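Putative cathepsin d (Ixodes ricinus, PDB 5N7Q) probably cleaves proteins as an aspartic endopeptidase of the pepsin family, and is captured here with the inhibitor pepstatin A in its active-site cleft. Local coordinates at residues P5-Y18 against L160-F174. Sequence-based numbering, arbitrary orientation.
Sequences PYPEPLVNLLDVVY and LNRDPSSKEGGEVLF. Unlike the reference sequence in segment 5-18: V17 (reference Glu). Unlike the reference sequence in segment 160-174: L160 (reference Arg).
Y6 and E8 pair antiparallel with F174 and V172 through four backbone hydrogen bonds, and L10 N adds a fifth to G170 O (2.8 Å). P7 and P9 fall in non-hydrogen-bonded pairs, so the N-H a proline lacks is not needed toward strand 170-174. G170 is extended at phi 159°, where a side chain would strike the preceding carbonyl.

Apolar contacts line the buried face. L10 CD1 reaches V172 CG2 (4.0 Å) and L160 CD2, and that same L160 methyl sits over one face of the Y18 ring, 4.0 Å from its centroid, as a CH-pi contact. F35 of strand 29-36 covers L10, V172 and F174.

Polar groups gather at the far end. Y18 OH donates to N161 O (2.7 Å) and accepts from R162 NH1 (3.0 Å), which also donates to D15 O. Bent at chi2 and chi3, R162 stacks its guanidinium on the D15 carboxylate, planes 10° apart; their long salt bridge is at most electrostatic, since D15 OD2, 2.6 Å from R162 O, may be protonated. N12 OD1 accepts from D15 N, an Asx motif, and N12 ND2 donates to D15 OD1.

Such antiparallel pairing, here beneath the cleft, belongs to the interdomain sheet of pepsin-like aspartic proteases.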
ATOM      1  N   PRO A   5       4.713 -19.968  -7.829  1.00 13.03           N
ATOM      2  CA  PRO A   5       4.482 -18.546  -7.532  1.00 12.20           C
ATOM      3  C   PRO A   5       5.765 -17.731  -7.631  1.00 10.84           C
ATOM      4  O   PRO A   5       6.860 -18.293  -7.775  1.00 11.38           O
ATOM      5  CB  PRO A   5       3.985 -18.601  -6.095  1.00 12.67           C
ATOM      6  CG  PRO A   5       4.820 -19.699  -5.505  1.00 13.72           C
ATOM      7  CD  PRO A   5       4.842 -20.757  -6.584  1.00 13.64           C
ATOM      8  N   TYR A   6       5.629 -16.414  -7.550  1.00  9.67           N
ATOM      9  CA  TYR A   6       6.763 -15.490  -7.744  1.00  9.25           C
ATOM     10  C   TYR A   6       6.922 -14.625  -6.498  1.00  9.21           C
ATOM     11  O   TYR A   6       6.133 -13.707  -6.292  1.00  8.85           O
ATOM     12  CB  TYR A   6       6.588 -14.603  -8.999  1.00  9.27           C
ATOM     13  CG  TYR A   6       6.167 -15.411 -10.197  1.00  9.50           C
ATOM     14  CD1 TYR A   6       7.098 -16.089 -10.982  1.00 10.25           C
ATOM     15  CD2 TYR A   6       4.836 -15.518 -10.510  1.00 10.38           C
ATOM     16  CE1 TYR A   6       6.687 -16.846 -12.065  1.00 10.62           C
ATOM     17  CE2 TYR A   6       4.401 -16.260 -11.591  1.00 10.79           C
ATOM     18  CZ  TYR A   6       5.326 -16.916 -12.376  1.00 10.93           C
ATOM     19  OH  TYR A   6       4.864 -17.693 -13.442  1.00 12.49           O
ATOM     20  N   PRO A   7       7.925 -14.934  -5.647  1.00  9.52           N
ATOM     21  CA  PRO A   7       8.144 -14.116  -4.451  1.00  9.91           C
ATOM     22  C   PRO A   7       8.867 -12.831  -4.779  1.00 10.97           C
ATOM     23  O   PRO A   7       9.956 -12.871  -5.362  1.00 13.26           O
ATOM     24  CB  PRO A   7       8.985 -15.026  -3.533  1.00 10.35           C
ATOM     25  CG  PRO A   7       9.672 -15.946  -4.462  1.00 11.04           C
ATOM     26  CD  PRO A   7       8.822 -16.108  -5.668  1.00 10.41           C
ATOM     27  N   GLU A   8       8.281 -11.702  -4.410  1.00  9.67           N
ATOM     28  CA  GLU A   8       8.877 -10.419  -4.643  1.00  9.20           C
ATOM     29  C   GLU A   8       9.355  -9.840  -3.295  1.00  8.64           C
ATOM     30  O   GLU A   8       8.535  -9.476  -2.448  1.00  8.62           O
ATOM     31  CB  GLU A   8       7.878  -9.480  -5.304  1.00  9.37           C
ATOM     32  CG  GLU A   8       8.308  -8.013  -5.384  1.00  9.31           C
ATOM     33  CD  GLU A   8       9.450  -7.722  -6.322  1.00 10.03           C
ATOM     34  OE1 GLU A   8       9.917  -8.659  -7.010  1.00 10.72           O
ATOM     35  OE2 GLU A   8       9.878  -6.535  -6.390  1.00  9.23           O
ATOM     36  N   PRO A   9      10.673  -9.780  -3.089  1.00  8.60           N
ATOM     37  CA  PRO A   9      11.183  -9.283  -1.808  1.00  8.43           C
ATOM     38  C   PRO A   9      11.115  -7.784  -1.692  1.00  8.22           C
ATOM     39  O   PRO A   9      11.457  -7.082  -2.646  1.00  8.95           O
ATOM     40  CB  PRO A   9      12.636  -9.745  -1.814  1.00  8.61           C
ATOM     41  CG  PRO A   9      12.996  -9.701  -3.252  1.00  9.15           C
ATOM     42  CD  PRO A   9      11.787 -10.148  -4.001  1.00  8.73           C
ATOM     43  N   LEU A  10      10.709  -7.291  -0.526  1.00  8.15           N
ATOM     44  CA  LEU A  10      10.594  -5.857  -0.236  1.00  8.45           C
ATOM     45  C   LEU A  10      11.639  -5.351   0.759  1.00  8.30           C
ATOM     46  O   LEU A  10      12.059  -6.075   1.670  1.00  9.39           O
ATOM     47  CB  LEU A  10       9.207  -5.516   0.313  1.00  8.62           C
ATOM     48  CG  LEU A  10       8.038  -6.013  -0.528  1.00  8.75           C
ATOM     49  CD1 LEU A  10       6.726  -5.761   0.206  1.00  9.34           C
ATOM     50  CD2 LEU A  10       8.036  -5.331  -1.893  1.00  9.08           C
ATOM     51  N   VAL A  11      12.023  -4.093   0.568  1.00  8.02           N
ATOM     52  CA  VAL A  11      12.771  -3.314   1.543  1.00  8.51           C
ATOM     53  C   VAL A  11      11.783  -2.437   2.309  1.00  8.73           C
ATOM     54  O   VAL A  11      10.853  -1.860   1.730  1.00  8.26           O
ATOM     55  CB  VAL A  11      13.850  -2.460   0.827  1.00  9.00           C
ATOM     56  CG1 VAL A  11      14.419  -1.377   1.738  1.00  9.12           C
ATOM     57  CG2 VAL A  11      14.942  -3.362   0.300  1.00  9.35           C
ATOM     58  N   ASN A  12      12.006  -2.323   3.614  1.00  8.17           N
ATOM     59  CA  ASN A  12      11.225  -1.517   4.543  1.00  8.50           C
ATOM     60  C   ASN A  12      12.041  -0.301   4.934  1.00  8.88           C
ATOM     61  O   ASN A  12      13.061  -0.427   5.578  1.00  8.42           O
ATOM     62  CB  ASN A  12      10.922  -2.363   5.779  1.00  8.50           C
ATOM     63  CG  ASN A  12      10.306  -1.571   6.921  1.00  8.78           C
ATOM     64  OD1 ASN A  12      10.053  -0.380   6.812  1.00  9.86           O
ATOM     65  ND2 ASN A  12      10.050  -2.251   8.012  1.00  9.33           N
ATOM     66  N   LEU A  13      11.620   0.874   4.487  1.00  8.87           N
ATOM     67  CA  LEU A  13      12.223   2.136   4.923  1.00  9.59           C
ATOM     68  C   LEU A  13      11.359   2.731   6.046  1.00  9.56           C
ATOM     69  O   LEU A  13      10.244   3.190   5.792  1.00  9.61           O
ATOM     70  CB  LEU A  13      12.324   3.099   3.749  1.00 10.27           C
ATOM     71  CG  LEU A  13      12.874   4.469   4.162  1.00 10.88           C
ATOM     72  CD1 LEU A  13      14.347   4.392   4.527  1.00 11.21           C
ATOM     73  CD2 LEU A  13      12.634   5.447   3.027  1.00 11.72           C
ATOM     74  N   LEU A  14      11.894   2.681   7.279  1.00  9.87           N
ATOM     75  CA  LEU A  14      11.376   3.393   8.453  1.00 10.40           C
ATOM     76  C   LEU A  14       9.929   3.019   8.787  1.00  9.74           C
ATOM     77  O   LEU A  14       9.236   3.806   9.404  1.00 11.01           O
ATOM     78  CB  LEU A  14      11.512   4.913   8.261  1.00 11.05           C
ATOM     79  CG  LEU A  14      12.948   5.455   8.111  1.00 12.23           C
ATOM     80  CD1 LEU A  14      12.886   6.898   7.657  1.00 12.47           C
ATOM     81  CD2 LEU A  14      13.756   5.357   9.374  1.00 13.14           C
ATOM     82  N   ASP A  15       9.468   1.836   8.343  1.00  9.40           N
ATOM     83  CA  ASP A  15       8.053   1.427   8.520  1.00  9.25           C
ATOM     84  C   ASP A  15       7.074   2.337   7.770  1.00  9.22           C
ATOM     85  O   ASP A  15       5.861   2.214   7.961  1.00  9.33           O
ATOM     86  CB  ASP A  15       7.656   1.350  10.035  1.00  9.38           C
ATOM     87  CG  ASP A  15       7.816  -0.011  10.647  1.00 10.08           C
ATOM     88  OD1 ASP A  15       8.288  -0.952   9.989  1.00 10.41           O
ATOM     89  OD2 ASP A  15       7.414  -0.162  11.847  1.00 10.41           O
ATOM     90  N   VAL A  16       7.553   3.210   6.884  1.00  9.57           N
ATOM     91  CA  VAL A  16       6.642   4.135   6.175  0.50 10.22           C
ATOM     92  C   VAL A  16       6.397   3.764   4.727  1.00 10.31           C
ATOM     93  O   VAL A  16       5.307   3.995   4.215  1.00  9.97           O
ATOM     94  CB  VAL A  16       7.036   5.618   6.278  0.50 11.05           C
ATOM     95  CG1 VAL A  16       7.021   6.041   7.717  0.50 11.33           C
ATOM     96  CG2 VAL A  16       8.374   5.933   5.659  0.50 11.32           C
ATOM     97  N   VAL A  17       7.401   3.209   4.048  1.00  9.88           N
ATOM     98  CA  VAL A  17       7.211   2.713   2.684  1.00 10.28           C
ATOM     99  C   VAL A  17       7.971   1.414   2.484  1.00 10.05           C
ATOM    100  O   VAL A  17       9.049   1.198   3.061  1.00 10.28           O
ATOM    101  CB  VAL A  17       7.640   3.748   1.615  1.00 10.96           C
ATOM    102  CG1 VAL A  17       6.762   4.999   1.622  1.00 11.78           C
ATOM    103  CG2 VAL A  17       9.072   4.171   1.802  1.00 11.09           C
ATOM    104  N   TYR A  18       7.420   0.586   1.606  1.00  9.69           N
ATOM    105  CA  TYR A  18       7.986  -0.698   1.220  1.00  9.54           C
ATOM    106  C   TYR A  18       8.114  -0.702  -0.293  1.00 10.22           C
ATOM    107  O   TYR A  18       7.243  -0.195  -0.996  1.00 11.26           O
ATOM    108  CB  TYR A  18       7.089  -1.839   1.711  1.00  9.17           C
ATOM    109  CG  TYR A  18       6.949  -1.916   3.212  1.00  8.77           C
ATOM    110  CD1 TYR A  18       6.093  -1.053   3.898  1.00  8.79           C
ATOM    111  CD2 TYR A  18       7.647  -2.873   3.937  1.00  8.88           C
ATOM    112  CE1 TYR A  18       5.988  -1.132   5.285  1.00  8.68           C
ATOM    113  CE2 TYR A  18       7.525  -2.953   5.320  1.00  8.97           C
ATOM    114  CZ  TYR A  18       6.692  -2.087   5.966  1.00  9.21           C
ATOM    115  OH  TYR A  18       6.564  -2.154   7.335  1.00  8.95           O
ATOM    116  N   LEU A 160       4.395  -7.688   5.475  1.00  7.60           N
ATOM    117  CA  LEU A 160       5.157  -6.480   5.789  1.00  8.05           C
ATOM    118  C   LEU A 160       5.770  -6.641   7.166  1.00  8.39           C
ATOM    119  O   LEU A 160       5.064  -6.863   8.127  1.00  8.76           O
ATOM    120  CB  LEU A 160       4.277  -5.242   5.745  1.00  8.36           C
ATOM    121  CG  LEU A 160       3.501  -5.002   4.446  1.00  8.79           C
ATOM    122  CD1 LEU A 160       2.637  -3.754   4.573  1.00  9.14           C
ATOM    123  CD2 LEU A 160       4.399  -4.881   3.221  1.00  8.65           C
ATOM    124  N   ASN A 161       7.097  -6.577   7.225  1.00  8.87           N
ATOM    125  CA  ASN A 161       7.813  -6.575   8.482  1.00  9.32           C
ATOM    126  C   ASN A 161       7.687  -5.198   9.107  1.00  9.36           C
ATOM    127  O   ASN A 161       7.953  -4.185   8.452  1.00  9.92           O
ATOM    128  CB  ASN A 161       9.265  -6.921   8.233  1.00  9.78           C
ATOM    129  CG  ASN A 161       9.990  -7.352   9.501  1.00 11.00           C
ATOM    130  OD1 ASN A 161       9.625  -6.980  10.635  1.00 11.25           O
ATOM    131  ND2 ASN A 161      11.053  -8.127   9.315  1.00 11.41           N
ATOM    132  N   ARG A 162       7.237  -5.155  10.354  1.00  9.08           N
ATOM    133  CA  ARG A 162       7.093  -3.889  11.087  1.00  9.21           C
ATOM    134  C   ARG A 162       8.270  -3.508  11.974  1.00  9.45           C
ATOM    135  O   ARG A 162       8.211  -2.515  12.716  1.00  9.66           O
ATOM    136  CB  ARG A 162       5.763  -3.867  11.831  1.00  8.92           C
ATOM    137  CG  ARG A 162       4.558  -4.013  10.904  1.00  9.01           C
ATOM    138  CD  ARG A 162       4.412  -2.856   9.930  1.00  8.75           C
ATOM    139  NE  ARG A 162       4.108  -1.584  10.584  1.00  8.89           N
ATOM    140  CZ  ARG A 162       4.209  -0.388  10.000  1.00  9.09           C
ATOM    141  NH1 ARG A 162       4.723  -0.260   8.779  1.00  9.52           N
ATOM    142  NH2 ARG A 162       3.852   0.706  10.685  1.00  9.78           N
ATOM    143  N   ASP A 163       9.346  -4.301  11.881  1.00 10.38           N
ATOM    144  CA  ASP A 163      10.627  -3.979  12.520  1.00 11.28           C
ATOM    145  C   ASP A 163      11.638  -3.573  11.453  1.00 11.80           C
ATOM    146  O   ASP A 163      12.190  -4.438  10.760  1.00 11.11           O
ATOM    147  CB  ASP A 163      11.149  -5.152  13.323  1.00 12.18           C
ATOM    148  CG  ASP A 163      12.443  -4.849  14.022  1.00 13.35           C
ATOM    149  OD1 ASP A 163      12.941  -3.705  13.912  1.00 14.49           O
ATOM    150  OD2 ASP A 163      12.909  -5.789  14.714  1.00 15.24           O
ATOM    151  N   PRO A 164      11.860  -2.250  11.281  1.00 12.16           N
ATOM    152  CA  PRO A 164      12.815  -1.827  10.234  1.00 12.12           C
ATOM    153  C   PRO A 164      14.262  -2.252  10.470  1.00 12.52           C
ATOM    154  O   PRO A 164      15.071  -2.212   9.549  1.00 12.66           O
ATOM    155  CB  PRO A 164      12.704  -0.303  10.241  1.00 13.24           C
ATOM    156  CG  PRO A 164      11.458   0.001  10.968  1.00 13.54           C
ATOM    157  CD  PRO A 164      11.255  -1.098  11.956  1.00 12.92           C
ATOM    158  N   SER A 165      14.567  -2.704  11.684  1.00 12.35           N
ATOM    159  CA  SER A 165      15.923  -3.187  12.000  1.00 13.41           C
ATOM    160  C   SER A 165      16.129  -4.617  11.547  1.00 13.66           C
ATOM    161  O   SER A 165      17.242  -5.110  11.513  1.00 13.58           O
ATOM    162  CB  SER A 165      16.196  -3.058  13.504  1.00 13.68           C
ATOM    163  OG  SER A 165      15.606  -4.103  14.243  1.00 16.30           O
ATOM    164  N   SER A 166      15.051  -5.293  11.191  1.00 13.78           N
ATOM    165  CA  SER A 166      15.115  -6.644  10.696  1.00 15.03           C
ATOM    166  C   SER A 166      15.535  -6.663   9.217  1.00 14.93           C
ATOM    167  O   SER A 166      15.269  -5.712   8.464  1.00 14.66           O
ATOM    168  CB  SER A 166      13.737  -7.258  10.941  1.00 17.13           C
ATOM    169  OG  SER A 166      13.750  -8.637  10.781  1.00 19.94           O
ATOM    170  N   LYS A 167      16.201  -7.735   8.798  1.00 15.04           N
ATOM    171  CA  LYS A 167      16.819  -7.795   7.483  1.00 16.45           C
ATOM    172  C   LYS A 167      15.851  -7.848   6.297  1.00 15.83           C
ATOM    173  O   LYS A 167      16.132  -7.272   5.231  1.00 16.74           O
ATOM    174  CB  LYS A 167      17.738  -9.023   7.433  1.00 20.32           C
ATOM    175  CG  LYS A 167      18.550  -9.161   6.179  1.00 22.83           C
ATOM    176  CD  LYS A 167      19.663  -8.148   6.091  1.00 25.41           C
ATOM    177  CE  LYS A 167      20.759  -8.654   5.157  1.00 27.82           C
ATOM    178  NZ  LYS A 167      21.907  -7.718   5.106  1.00 29.73           N
ATOM    179  N   GLU A 168      14.734  -8.535   6.487  1.00 15.15           N
ATOM    180  CA  GLU A 168      13.782  -8.806   5.428  1.00 16.04           C
ATOM    181  C   GLU A 168      12.580  -7.880   5.603  1.00 13.87           C
ATOM    182  O   GLU A 168      11.814  -8.032   6.545  1.00 15.59           O
ATOM    183  CB  GLU A 168      13.467 -10.307   5.476  1.00 20.12           C
ATOM    184  CG  GLU A 168      12.147 -10.872   5.018  1.00 24.46           C
ATOM    185  CD  GLU A 168      12.039 -12.348   5.444  1.00 26.71           C
ATOM    186  OE1 GLU A 168      13.067 -13.071   5.431  1.00 31.16           O
ATOM    187  OE2 GLU A 168      10.951 -12.781   5.850  1.00 27.49           O
ATOM    188  N   GLY A 169      12.430  -6.928   4.687  1.00 10.94           N
ATOM    189  CA  GLY A 169      11.396  -5.906   4.794  1.00 10.24           C
ATOM    190  C   GLY A 169       9.982  -6.406   4.582  1.00  9.42           C
ATOM    191  O   GLY A 169       9.056  -5.853   5.165  1.00  9.09           O
ATOM    192  N   GLY A 170       9.812  -7.444   3.770  1.00  8.69           N
ATOM    193  CA  GLY A 170       8.483  -7.888   3.392  1.00  8.47           C
ATOM    194  C   GLY A 170       8.520  -8.692   2.116  1.00  7.90           C
ATOM    195  O   GLY A 170       9.579  -8.892   1.542  1.00  7.56           O
ATOM    196  N   GLU A 171       7.351  -9.096   1.654  1.00  7.83           N
ATOM    197  CA  GLU A 171       7.208  -9.887   0.440  1.00  8.26           C
ATOM    198  C   GLU A 171       5.852  -9.663  -0.159  1.00  8.51           C
ATOM    199  O   GLU A 171       4.868  -9.669   0.561  1.00  8.60           O
ATOM    200  CB  GLU A 171       7.376 -11.372   0.748  1.00  8.68           C
ATOM    201  CG  GLU A 171       7.099 -12.301  -0.419  1.00  9.25           C
ATOM    202  CD  GLU A 171       7.281 -13.754  -0.045  1.00 10.56           C
ATOM    203  OE1 GLU A 171       8.436 -14.201  -0.187  1.00 12.07           O
ATOM    204  OE2 GLU A 171       6.329 -14.408   0.450  1.00 12.01           O
ATOM    205  N   VAL A 172       5.800  -9.532  -1.480  1.00  7.98           N
ATOM    206  CA  VAL A 172       4.550  -9.756  -2.209  1.00  7.72           C
ATOM    207  C   VAL A 172       4.688 -11.096  -2.918  1.00  7.71           C
ATOM    208  O   VAL A 172       5.575 -11.236  -3.752  1.00  8.02           O
ATOM    209  CB  VAL A 172       4.222  -8.637  -3.216  1.00  7.86           C
ATOM    210  CG1 VAL A 172       2.877  -8.924  -3.850  1.00  8.18           C
ATOM    211  CG2 VAL A 172       4.197  -7.252  -2.560  1.00  8.21           C
ATOM    212  N   LEU A 173       3.846 -12.064  -2.572  1.00  7.64           N
ATOM    213  CA  LEU A 173       3.888 -13.378  -3.206  1.00  7.70           C
ATOM    214  C   LEU A 173       2.835 -13.450  -4.282  1.00  7.65           C
ATOM    215  O   LEU A 173       1.636 -13.522  -3.996  1.00  7.55           O
ATOM    216  CB  LEU A 173       3.689 -14.478  -2.176  1.00  8.02           C
ATOM    217  CG  LEU A 173       3.749 -15.909  -2.719  1.00  8.84           C
ATOM    218  CD1 LEU A 173       5.119 -16.211  -3.277  1.00  9.25           C
ATOM    219  CD2 LEU A 173       3.455 -16.867  -1.583  1.00  9.79           C
ATOM    220  N   PHE A 174       3.276 -13.436  -5.530  1.00  7.79           N
ATOM    221  CA  PHE A 174       2.348 -13.526  -6.657  1.00  7.89           C
ATOM    222  C   PHE A 174       1.975 -14.976  -6.964  1.00  8.10           C
ATOM    223  O   PHE A 174       2.857 -15.773  -7.282  1.00  8.42           O
ATOM    224  CB  PHE A 174       2.954 -12.844  -7.891  1.00  8.34           C
ATOM    225  CG  PHE A 174       3.075 -11.349  -7.739  1.00  8.34           C
ATOM    226  CD1 PHE A 174       1.983 -10.540  -7.989  1.00  8.79           C
ATOM    227  CD2 PHE A 174       4.237 -10.754  -7.296  1.00  8.73           C
ATOM    228  CE1 PHE A 174       2.059  -9.166  -7.811  1.00  9.36           C
ATOM    229  CE2 PHE A 174       4.324  -9.376  -7.132  1.00  8.84           C
ATOM    230  CZ  PHE A 174       3.240  -8.588  -7.403  1.00  8.90           C
TER
HETATM  231  O   HOH W   1      12.722  -8.748   1.807  1.00 12.03           O
HETATM  232  O   HOH W   2      15.148  -0.660   7.359  1.00  9.69           O
HETATM  233  O   HOH W   3      12.177  -4.748   8.006  1.00 12.96           O
HETATM  234  O   HOH W   4       3.541   3.086   9.086  1.00 11.25           O